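Local coordinates for intimin (Escherichia coli O127:H6 str. E2348/69, PDB 6TQD), which is an outer-membrane adhesin of attaching and effacing E. coli, its extracellular passenger built from Ig-like domains that probably hold the receptor-binding tip away from the bacterial surface, at residues D4-H12 with Q25-G33; S149-L159 with L176-S187. All blocks are in the same frame, centred on the assembly; numbering follows the deposited sequence.

Interaction 1 of 2, residues D4-H12 with Q25-G33; sequences DILSLNIPH and QLIVKSKYG. With NA (sodium ion), chain I.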
loop_
_atom_site.group_PDB
_atom_site.type_symbol
_atom_site.label_atom_id
_atom_site.label_comp_id
_atom_site.label_asym_id
_atom_site.label_seq_id
_atom_site.Cartn_x
_atom_site.Cartn_y
_atom_site.Cartn_z
ATOM N N ASP A 4 19.222 -30.807 -3.623
ATOM C CA ASP A 4 19.830 -31.792 -2.734
ATOM C C ASP A 4 21.167 -31.299 -2.179
ATOM O O ASP A 4 21.518 -31.584 -1.034
ATOM C CB ASP A 4 20.031 -33.118 -3.464
ATOM C CG ASP A 4 20.754 -34.143 -2.615
ATOM O OD1 ASP A 4 20.094 -34.803 -1.784
ATOM O OD2 ASP A 4 21.987 -34.278 -2.772
ATOM N N ILE A 5 21.917 -30.559 -2.990
ATOM C CA ILE A 5 23.152 -29.954 -2.502
ATOM C C ILE A 5 22.891 -28.606 -1.841
ATOM O O ILE A 5 23.435 -28.318 -0.769
ATOM C CB ILE A 5 24.205 -29.862 -3.627
ATOM C CG1 ILE A 5 24.733 -31.263 -3.960
ATOM C CG2 ILE A 5 25.344 -28.922 -3.225
ATOM C CD1 ILE A 5 25.680 -31.311 -5.139
ATOM N N LEU A 6 22.041 -27.759 -2.432
ATOM C CA LEU A 6 21.855 -26.409 -1.901
ATOM C C LEU A 6 20.528 -25.855 -2.385
ATOM O O LEU A 6 20.300 -25.793 -3.598
ATOM C CB LEU A 6 22.998 -25.508 -2.372
ATOM C CG LEU A 6 22.971 -24.069 -1.879
ATOM C CD1 LEU A 6 22.921 -24.030 -0.364
ATOM C CD2 LEU A 6 24.178 -23.313 -2.418
ATOM N N SER A 7 19.673 -25.450 -1.455
ATOM C CA SER A 7 18.398 -24.831 -1.801
ATOM C C SER A 7 18.155 -23.612 -0.919
ATOM O O SER A 7 18.618 -23.539 0.227
ATOM C CB SER A 7 17.222 -25.805 -1.645
ATOM O OG SER A 7 16.981 -26.121 -0.287
ATOM N N LEU A 8 17.451 -22.631 -1.487
ATOM C CA LEU A 8 17.005 -21.429 -0.792
ATOM C C LEU A 8 15.526 -21.221 -1.085
ATOM O O LEU A 8 15.108 -21.247 -2.247
ATOM C CB LEU A 8 17.793 -20.222 -1.294
ATOM C CG LEU A 8 17.353 -18.848 -0.786
ATOM C CD1 LEU A 8 17.527 -18.725 0.721
ATOM C CD2 LEU A 8 18.136 -17.746 -1.511
ATOM N N ASN A 9 14.735 -21.022 -0.039
ATOM C CA ASN A 9 13.331 -20.665 -0.175
ATOM C C ASN A 9 13.044 -19.454 0.696
ATOM O O ASN A 9 13.611 -19.313 1.782
ATOM C CB ASN A 9 12.406 -21.826 0.215
ATOM C CG ASN A 9 12.406 -22.958 -0.829
ATOM O OD1 ASN A 9 13.337 -23.766 -0.892
ATOM N ND2 ASN A 9 11.355 -23.023 -1.645
ATOM N N ILE A 10 12.179 -18.579 0.194
ATOM C CA ILE A 10 11.738 -17.385 0.903
ATOM C C ILE A 10 10.234 -17.488 1.070
ATOM O O ILE A 10 9.478 -17.170 0.157
ATOM C CB ILE A 10 12.153 -16.103 0.154
ATOM C CG1 ILE A 10 13.670 -16.125 -0.091
ATOM C CG2 ILE A 10 11.717 -14.865 0.950
ATOM C CD1 ILE A 10 14.231 -14.878 -0.747
ATOM N N PRO A 11 9.764 -17.984 2.222
ATOM C CA PRO A 11 8.349 -18.368 2.341
ATOM C C PRO A 11 7.391 -17.199 2.355
ATOM O O PRO A 11 6.215 -17.391 2.032
ATOM C CB PRO A 11 8.294 -19.119 3.677
ATOM C CG PRO A 11 9.460 -18.600 4.446
ATOM C CD PRO A 11 10.531 -18.333 3.432
ATOM N N HIS A 12 7.836 -16.016 2.752
ATOM C CA HIS A 12 6.929 -14.901 2.958
ATOM C C HIS A 12 7.460 -13.656 2.271
ATOM O O HIS A 12 8.625 -13.296 2.444
ATOM C CB HIS A 12 6.785 -14.609 4.460
ATOM C CG HIS A 12 6.334 -15.788 5.265
ATOM N ND1 HIS A 12 5.082 -16.345 5.132
ATOM C CD2 HIS A 12 6.977 -16.526 6.201
ATOM C CE1 HIS A 12 4.967 -17.369 5.958
ATOM N NE2 HIS A 12 6.104 -17.503 6.617
ATOM N N GLN A 25 12.824 -13.676 6.418
ATOM C CA GLN A 25 12.972 -15.084 6.762
ATOM C C GLN A 25 13.460 -15.860 5.545
ATOM O O GLN A 25 12.785 -15.885 4.505
ATOM C CB GLN A 25 11.677 -15.679 7.307
ATOM C CG GLN A 25 11.842 -17.110 7.784
ATOM C CD GLN A 25 10.560 -17.719 8.311
ATOM O OE1 GLN A 25 9.502 -17.093 8.279
ATOM N NE2 GLN A 25 10.651 -18.947 8.807
ATOM N N LEU A 26 14.639 -16.469 5.677
ATOM C CA LEU A 26 15.223 -17.334 4.664
ATOM C C LEU A 26 15.248 -18.760 5.191
ATOM O O LEU A 26 15.517 -18.991 6.380
ATOM C CB LEU A 26 16.663 -16.902 4.369
ATOM C CG LEU A 26 16.890 -15.449 3.928
ATOM C CD1 LEU A 26 18.386 -15.208 3.692
ATOM C CD2 LEU A 26 16.086 -15.107 2.703
ATOM N N ILE A 27 14.988 -19.727 4.312
ATOM C CA ILE A 27 15.061 -21.145 4.664
ATOM C C ILE A 27 16.088 -21.789 3.739
ATOM O O ILE A 27 15.829 -21.971 2.542
ATOM C CB ILE A 27 13.698 -21.840 4.565
ATOM C CG1 ILE A 27 12.700 -21.194 5.533
ATOM C CG2 ILE A 27 13.834 -23.322 4.881
ATOM C CD1 ILE A 27 11.291 -21.746 5.447
ATOM N N VAL A 28 17.242 -22.149 4.298
ATOM C CA VAL A 28 18.369 -22.689 3.561
ATOM C C VAL A 28 18.545 -24.153 3.926
ATOM O O VAL A 28 18.471 -24.524 5.104
ATOM C CB VAL A 28 19.661 -21.917 3.897
ATOM C CG1 VAL A 28 20.885 -22.632 3.339
ATOM C CG2 VAL A 28 19.580 -20.489 3.387
ATOM N N LYS A 29 18.802 -24.978 2.919
ATOM C CA LYS A 29 19.260 -26.349 3.123
ATOM C C LYS A 29 20.550 -26.495 2.337
ATOM O O LYS A 29 20.568 -26.246 1.132
ATOM C CB LYS A 29 18.236 -27.373 2.634
ATOM C CG LYS A 29 16.908 -27.359 3.378
ATOM C CD LYS A 29 17.079 -27.623 4.865
ATOM C CE LYS A 29 15.745 -27.949 5.527
ATOM N NZ LYS A 29 14.688 -26.934 5.231
ATOM N N SER A 30 21.625 -26.884 3.024
ATOM C CA SER A 30 22.955 -26.923 2.420
ATOM C C SER A 30 23.701 -28.161 2.895
ATOM O O SER A 30 23.960 -28.311 4.091
ATOM C CB SER A 30 23.748 -25.679 2.796
ATOM O OG SER A 30 25.081 -25.758 2.332
ATOM N N LYS A 31 24.041 -29.040 1.956
ATOM C CA LYS A 31 24.832 -30.224 2.298
ATOM C C LYS A 31 26.222 -29.848 2.799
ATOM O O LYS A 31 26.753 -30.495 3.715
ATOM C CB LYS A 31 24.919 -31.147 1.085
ATOM C CG LYS A 31 25.738 -32.416 1.311
ATOM C CD LYS A 31 25.767 -33.276 0.049
ATOM C CE LYS A 31 26.688 -34.482 0.217
ATOM N NZ LYS A 31 26.815 -35.268 -1.044
ATOM N N TYR A 32 26.852 -28.842 2.188
ATOM C CA TYR A 32 28.238 -28.503 2.479
ATOM C C TYR A 32 28.400 -27.320 3.426
ATOM O O TYR A 32 29.529 -27.035 3.846
ATOM C CB TYR A 32 29.017 -28.240 1.180
ATOM C CG TYR A 32 28.994 -29.414 0.246
ATOM C CD1 TYR A 32 29.477 -30.658 0.657
ATOM C CD2 TYR A 32 28.519 -29.297 -1.049
ATOM C CE1 TYR A 32 29.445 -31.743 -0.188
ATOM C CE2 TYR A 32 28.490 -30.383 -1.908
ATOM C CZ TYR A 32 28.964 -31.606 -1.470
ATOM O OH TYR A 32 28.944 -32.694 -2.321
ATOM N N GLY A 33 27.320 -26.650 3.804
ATOM C CA GLY A 33 27.396 -25.536 4.717
ATOM C C GLY A 33 27.211 -24.195 4.029
ATOM O O GLY A 33 27.894 -23.885 3.052
HETATM NA NA NA I . 8.075 -16.583 -1.716
HETATM O O HOH W 1 24.836 -35.282 -2.615
HETATM O O HOH W 2 25.765 -27.042 -0.045
HETATM O O HOH W 3 15.318 -24.312 0.957
HETATM O O HOH W 4 5.987 -16.071 -0.593
HETATM O O HOH W 5 10.251 -15.193 4.129
HETATM O O HOH W 6 10.654 -12.715 4.481
HETATM O O HOH W 7 6.120 -15.911 -3.398
HETATM O O HOH W 8 9.164 -14.633 -1.677
HETATM O O HOH W 9 10.129 -16.707 -3.322
#
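Leu8 and Val28 meet on the inward side of an antiparallel strand pair, Leu8 CD1 resting 3.8 Å from Val28 CG2. With CG anti to the backbone N (chi1 173°), the leucine leans toward the partner strand, and its branched tip also comes near Leu26 CB. Next along, Ile10 and Leu26 lie side by side and point the same way, Ile10 CG1 being 3.8 Å from Leu26 CD2. Compact branched side chains suit this face because the second sheet closes it: Val94 meets Leu8 and Ile10, Leu96 meets Ile10, and Ile37 and Leu34 of strand 34-40 meet Leu26 and Val28. Two sheets packed face to face form a beta sandwich, probably Ig-like, with strand 6-9 at an edge. Four backbone hydrogen bonds hold it to strand 27-30, among them Ser7 N to Lys29 O at 2.9 Å, and a fifth, Lys31 N to Ile5 O, follows just beyond. The face of Ser7, Asn9 and Lys29 is looser and largely polar. Ser7 OG sits 3.4 Å from Lys29 CB and gives its proton to a water that in turn donates to Asn9 OD1 and Ile27 O. Past the strand end, Pro11 CD packs on Gln25 O, and Gln25 OE1 lies at the edge of the His12 ring, 3.3 Å from CD2. Waters bridge the parting backbones, and a sodium ion binds Ile10 O (2.4 Å) and four waters.

Interaction 2 of 2, residues S149-L159 with L176-S187; sequences SFNIVSGTAVL and LKSDKPGQVVVS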
loop_
_atom_site.group_PDB
_atom_site.type_symbol
_atom_site.label_atom_id
_atom_site.label_comp_id
_atom_site.label_asym_id
_atom_site.label_seq_id
_atom_site.Cartn_x
_atom_site.Cartn_y
_atom_site.Cartn_z
ATOM N N SER A 149 -18.378 2.814 2.947
ATOM C CA SER A 149 -19.329 3.719 3.577
ATOM C C SER A 149 -18.853 5.152 3.406
ATOM O O SER A 149 -17.681 5.449 3.655
ATOM C CB SER A 149 -19.446 3.408 5.071
ATOM O OG SER A 149 -20.086 2.163 5.278
ATOM N N PHE A 150 -19.768 6.036 2.993
ATOM C CA PHE A 150 -19.465 7.437 2.743
ATOM C C PHE A 150 -20.207 8.328 3.732
ATOM O O PHE A 150 -21.374 8.081 4.055
ATOM C CB PHE A 150 -19.866 7.864 1.326
ATOM C CG PHE A 150 -19.248 7.020 0.247
ATOM C CD1 PHE A 150 -20.045 6.205 -0.541
ATOM C CD2 PHE A 150 -17.888 7.059 0.004
ATOM C CE1 PHE A 150 -19.488 5.441 -1.535
ATOM C CE2 PHE A 150 -17.323 6.284 -0.985
ATOM C CZ PHE A 150 -18.133 5.476 -1.765
ATOM N N ASN A 151 -19.531 9.369 4.210
ATOM C CA ASN A 151 -20.116 10.259 5.202
ATOM C C ASN A 151 -19.544 11.661 5.054
ATOM O O ASN A 151 -18.365 11.829 4.750
ATOM C CB ASN A 151 -19.840 9.745 6.622
ATOM C CG ASN A 151 -20.597 8.473 6.938
ATOM O OD1 ASN A 151 -20.041 7.373 6.877
ATOM N ND2 ASN A 151 -21.875 8.612 7.264
ATOM N N ILE A 152 -20.390 12.666 5.277
ATOM C CA ILE A 152 -19.957 14.058 5.276
ATOM C C ILE A 152 -19.427 14.377 6.675
ATOM O O ILE A 152 -20.175 14.326 7.657
ATOM C CB ILE A 152 -21.087 15.012 4.858
ATOM C CG1 ILE A 152 -21.457 14.746 3.403
ATOM C CG2 ILE A 152 -20.629 16.460 5.035
ATOM C CD1 ILE A 152 -22.700 15.465 2.914
ATOM N N VAL A 153 -18.132 14.680 6.763
ATOM C CA VAL A 153 -17.494 14.961 8.043
ATOM C C VAL A 153 -17.790 16.379 8.502
ATOM O O VAL A 153 -18.011 16.629 9.696
ATOM C CB VAL A 153 -15.976 14.716 7.929
ATOM C CG1 VAL A 153 -15.283 15.075 9.228
ATOM C CG2 VAL A 153 -15.695 13.281 7.524
ATOM N N SER A 154 -17.764 17.332 7.577
ATOM C CA SER A 154 -18.002 18.722 7.928
ATOM C C SER A 154 -18.528 19.439 6.701
ATOM O O SER A 154 -18.192 19.084 5.564
ATOM C CB SER A 154 -16.717 19.412 8.401
ATOM O OG SER A 154 -15.706 19.353 7.409
ATOM N N GLY A 155 -19.326 20.463 6.942
ATOM C CA GLY A 155 -19.948 21.236 5.884
ATOM C C GLY A 155 -21.365 20.778 5.592
ATOM O O GLY A 155 -21.859 19.781 6.124
ATOM N N THR A 156 -22.030 21.538 4.714
ATOM C CA THR A 156 -23.433 21.336 4.373
ATOM C C THR A 156 -23.518 20.904 2.915
ATOM O O THR A 156 -23.208 21.692 2.009
ATOM C CB THR A 156 -24.215 22.630 4.584
ATOM O OG1 THR A 156 -24.087 23.063 5.947
ATOM C CG2 THR A 156 -25.687 22.430 4.234
ATOM N N ALA A 157 -23.976 19.679 2.686
ATOM C CA ALA A 157 -24.055 19.108 1.345
ATOM C C ALA A 157 -24.904 17.844 1.419
ATOM O O ALA A 157 -25.409 17.474 2.482
ATOM C CB ALA A 157 -22.659 18.835 0.778
ATOM N N VAL A 158 -25.045 17.171 0.276
ATOM C CA VAL A 158 -25.862 15.965 0.169
ATOM C C VAL A 158 -25.109 14.932 -0.661
ATOM O O VAL A 158 -24.678 15.225 -1.784
ATOM C CB VAL A 158 -27.229 16.264 -0.485
ATOM C CG1 VAL A 158 -28.079 15.007 -0.527
ATOM C CG2 VAL A 158 -27.952 17.394 0.247
ATOM N N LEU A 159 -24.967 13.723 -0.117
ATOM C CA LEU A 159 -24.351 12.605 -0.817
ATOM C C LEU A 159 -25.410 11.825 -1.584
ATOM O O LEU A 159 -26.551 11.689 -1.132
ATOM C CB LEU A 159 -23.663 11.667 0.178
ATOM C CG LEU A 159 -22.350 12.158 0.785
ATOM C CD1 LEU A 159 -21.947 11.265 1.937
ATOM C CD2 LEU A 159 -21.233 12.199 -0.247
ATOM N N LEU A 176 -21.550 14.330 -4.715
ATOM C CA LEU A 176 -21.800 15.336 -3.692
ATOM C C LEU A 176 -22.316 16.601 -4.366
ATOM O O LEU A 176 -21.757 17.031 -5.374
ATOM C CB LEU A 176 -20.492 15.650 -2.960
ATOM C CG LEU A 176 -20.611 16.601 -1.779
ATOM C CD1 LEU A 176 -21.201 15.869 -0.580
ATOM C CD2 LEU A 176 -19.261 17.221 -1.445
ATOM N N LYS A 177 -23.371 17.188 -3.805
ATOM C CA LYS A 177 -23.942 18.444 -4.294
ATOM C C LYS A 177 -24.259 19.322 -3.093
ATOM O O LYS A 177 -24.432 18.830 -1.974
ATOM C CB LYS A 177 -25.236 18.212 -5.091
ATOM C CG LYS A 177 -25.078 17.300 -6.299
ATOM C CD LYS A 177 -26.424 16.935 -6.905
ATOM C CE LYS A 177 -26.257 15.972 -8.072
ATOM N NZ LYS A 177 -27.564 15.591 -8.675
ATOM N N SER A 178 -24.354 20.629 -3.320
ATOM C CA SER A 178 -24.684 21.531 -2.219
ATOM C C SER A 178 -25.338 22.799 -2.742
ATOM O O SER A 178 -24.985 23.287 -3.818
ATOM C CB SER A 178 -23.443 21.916 -1.406
ATOM O OG SER A 178 -23.799 22.751 -0.319
ATOM N N ASP A 179 -26.287 23.318 -1.958
ATOM C CA ASP A 179 -26.939 24.601 -2.185
ATOM C C ASP A 179 -26.312 25.744 -1.392
ATOM O O ASP A 179 -26.820 26.868 -1.445
ATOM C CB ASP A 179 -28.416 24.507 -1.775
ATOM C CG ASP A 179 -29.241 23.679 -2.733
ATOM O OD1 ASP A 179 -29.400 24.097 -3.901
ATOM O OD2 ASP A 179 -29.734 22.607 -2.318
ATOM N N LYS A 180 -25.243 25.492 -0.647
ATOM C CA LYS A 180 -24.663 26.486 0.245
ATOM C C LYS A 180 -23.189 26.653 -0.092
ATOM O O LYS A 180 -22.480 25.646 -0.280
ATOM C CB LYS A 180 -24.818 26.008 1.700
ATOM C CG LYS A 180 -24.167 26.921 2.729
ATOM C CD LYS A 180 -24.414 26.418 4.147
ATOM C CE LYS A 180 -23.682 27.263 5.178
ATOM N NZ LYS A 180 -23.887 26.748 6.562
ATOM N N PRO A 181 -22.683 27.883 -0.181
ATOM C CA PRO A 181 -21.236 28.060 -0.359
ATOM C C PRO A 181 -20.485 27.660 0.900
ATOM O O PRO A 181 -20.951 27.889 2.016
ATOM C CB PRO A 181 -21.095 29.563 -0.630
ATOM C CG PRO A 181 -22.266 30.164 0.048
ATOM C CD PRO A 181 -23.388 29.179 -0.135
ATOM N N GLY A 182 -19.314 27.078 0.709
ATOM C CA GLY A 182 -18.479 26.677 1.825
ATOM C C GLY A 182 -17.688 25.428 1.494
ATOM O O GLY A 182 -17.826 24.828 0.427
ATOM N N GLN A 183 -16.855 25.036 2.454
ATOM C CA GLN A 183 -16.010 23.860 2.314
ATOM C C GLN A 183 -16.726 22.620 2.836
ATOM O O GLN A 183 -17.499 22.681 3.789
ATOM C CB GLN A 183 -14.714 24.058 3.101
ATOM C CG GLN A 183 -13.733 25.034 2.465
ATOM C CD GLN A 183 -12.394 25.062 3.183
ATOM O OE1 GLN A 183 -12.144 24.265 4.089
ATOM N NE2 GLN A 183 -11.528 25.988 2.787
ATOM N N VAL A 184 -16.451 21.480 2.197
ATOM C CA VAL A 184 -17.049 20.206 2.581
ATOM C C VAL A 184 -15.957 19.146 2.590
ATOM O O VAL A 184 -15.148 19.078 1.660
ATOM C CB VAL A 184 -18.168 19.793 1.602
ATOM C CG1 VAL A 184 -18.864 18.531 2.085
ATOM C CG2 VAL A 184 -19.175 20.924 1.405
ATOM N N VAL A 185 -15.932 18.320 3.636
ATOM C CA VAL A 185 -15.040 17.171 3.728
ATOM C C VAL A 185 -15.898 15.918 3.755
ATOM O O VAL A 185 -16.807 15.801 4.582
ATOM C CB VAL A 185 -14.141 17.240 4.975
ATOM C CG1 VAL A 185 -13.321 15.958 5.110
ATOM C CG2 VAL A 185 -13.216 18.441 4.920
ATOM N N VAL A 186 -15.610 14.986 2.846
ATOM C CA VAL A 186 -16.285 13.700 2.776
ATOM C C VAL A 186 -15.273 12.620 3.129
ATOM O O VAL A 186 -14.080 12.762 2.850
ATOM C CB VAL A 186 -16.851 13.444 1.365
ATOM C CG1 VAL A 186 -17.620 12.151 1.335
ATOM C CG2 VAL A 186 -17.734 14.614 0.925
ATOM N N SER A 187 -15.755 11.540 3.756
ATOM C CA SER A 187 -14.898 10.429 4.149
ATOM C C SER A 187 -15.422 9.119 3.579
ATOM O O SER A 187 -16.604 8.979 3.241
ATOM C CB SER A 187 -14.831 10.305 5.675
ATOM O OG SER A 187 -16.063 9.828 6.184
HETATM O O HOH W 10 -16.919 7.129 5.866
HETATM O O HOH W 11 -15.241 21.613 5.788
HETATM O O HOH W 12 -21.157 23.806 1.096
HETATM O O HOH W 13 -20.198 23.675 3.640
#
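Thr156 O is gripped by two donors: the Ser178 hydroxyl, whose OG lies 2.6 Å away, and a water that also donates to Lys180 O. Ser178 turns OG away from its own N (chi1 -178°), which carries it across to Thr156, while the same oxygen accepts from Lys180 N at 3.1 Å. That second bond makes an ST turn, and serine suits the place because one small hydroxyl can bond to the backbones of both segments. Beside it Ala157 CB lies 3.3 Å from Lys177 O and 3.6 Å from Leu176 CD1, a methyl group fitting between that carbonyl and the leucine. Leu176 CD1 also receives Leu159 CD2 at 3.7 Å and Ile152 CD1, and Leu159 and Val186 run alongside each other, pointing opposite ways. These aliphatic groups join the two sheets of the bacterial Ig-like sandwich, for strand 149-154 pairs with 182-187 in one sheet and 158-159 with 176-177 in the other; Tyr132 and Phe204 pack against Leu176 as well. In the first pair Val153 and Ser154 both face Val185, a classic beta bulge. Val185 O takes a bond of 2.8 Å from Val153 N, but only a weak one from Ser154 N. Gly155 follows with positive phi (97°), a backbone shape readily taken by glycine. On the outward side, Val153 CG2 lies 3.6 Å from Ser187 CB. The chain's passage between sheets is thus fixed by directional bonds at the polar turn, while aliphatic groups, less directional in their contact, pack the interior.

From the N terminus, the chain closes interaction 1 first: strand 6-9 passes through 14-17, which joins the opposite sheet, and returns as 21-30, so a short loop ties the edge of one sheet. The chain then completes this first sandwich and, through strand 111-117, enters the second, a bacterial Ig-like domain. There interaction 2 closes a loop through strand 163-165 and the start of strand 171-177, and links both sheets. The two contacts follow in series, neither nested nor crossed. Their centres lie 56 Å apart, on opposite sides of the chain's centre, and their nearest atoms are about 30 Å apart, in keeping with an extended two-domain rod.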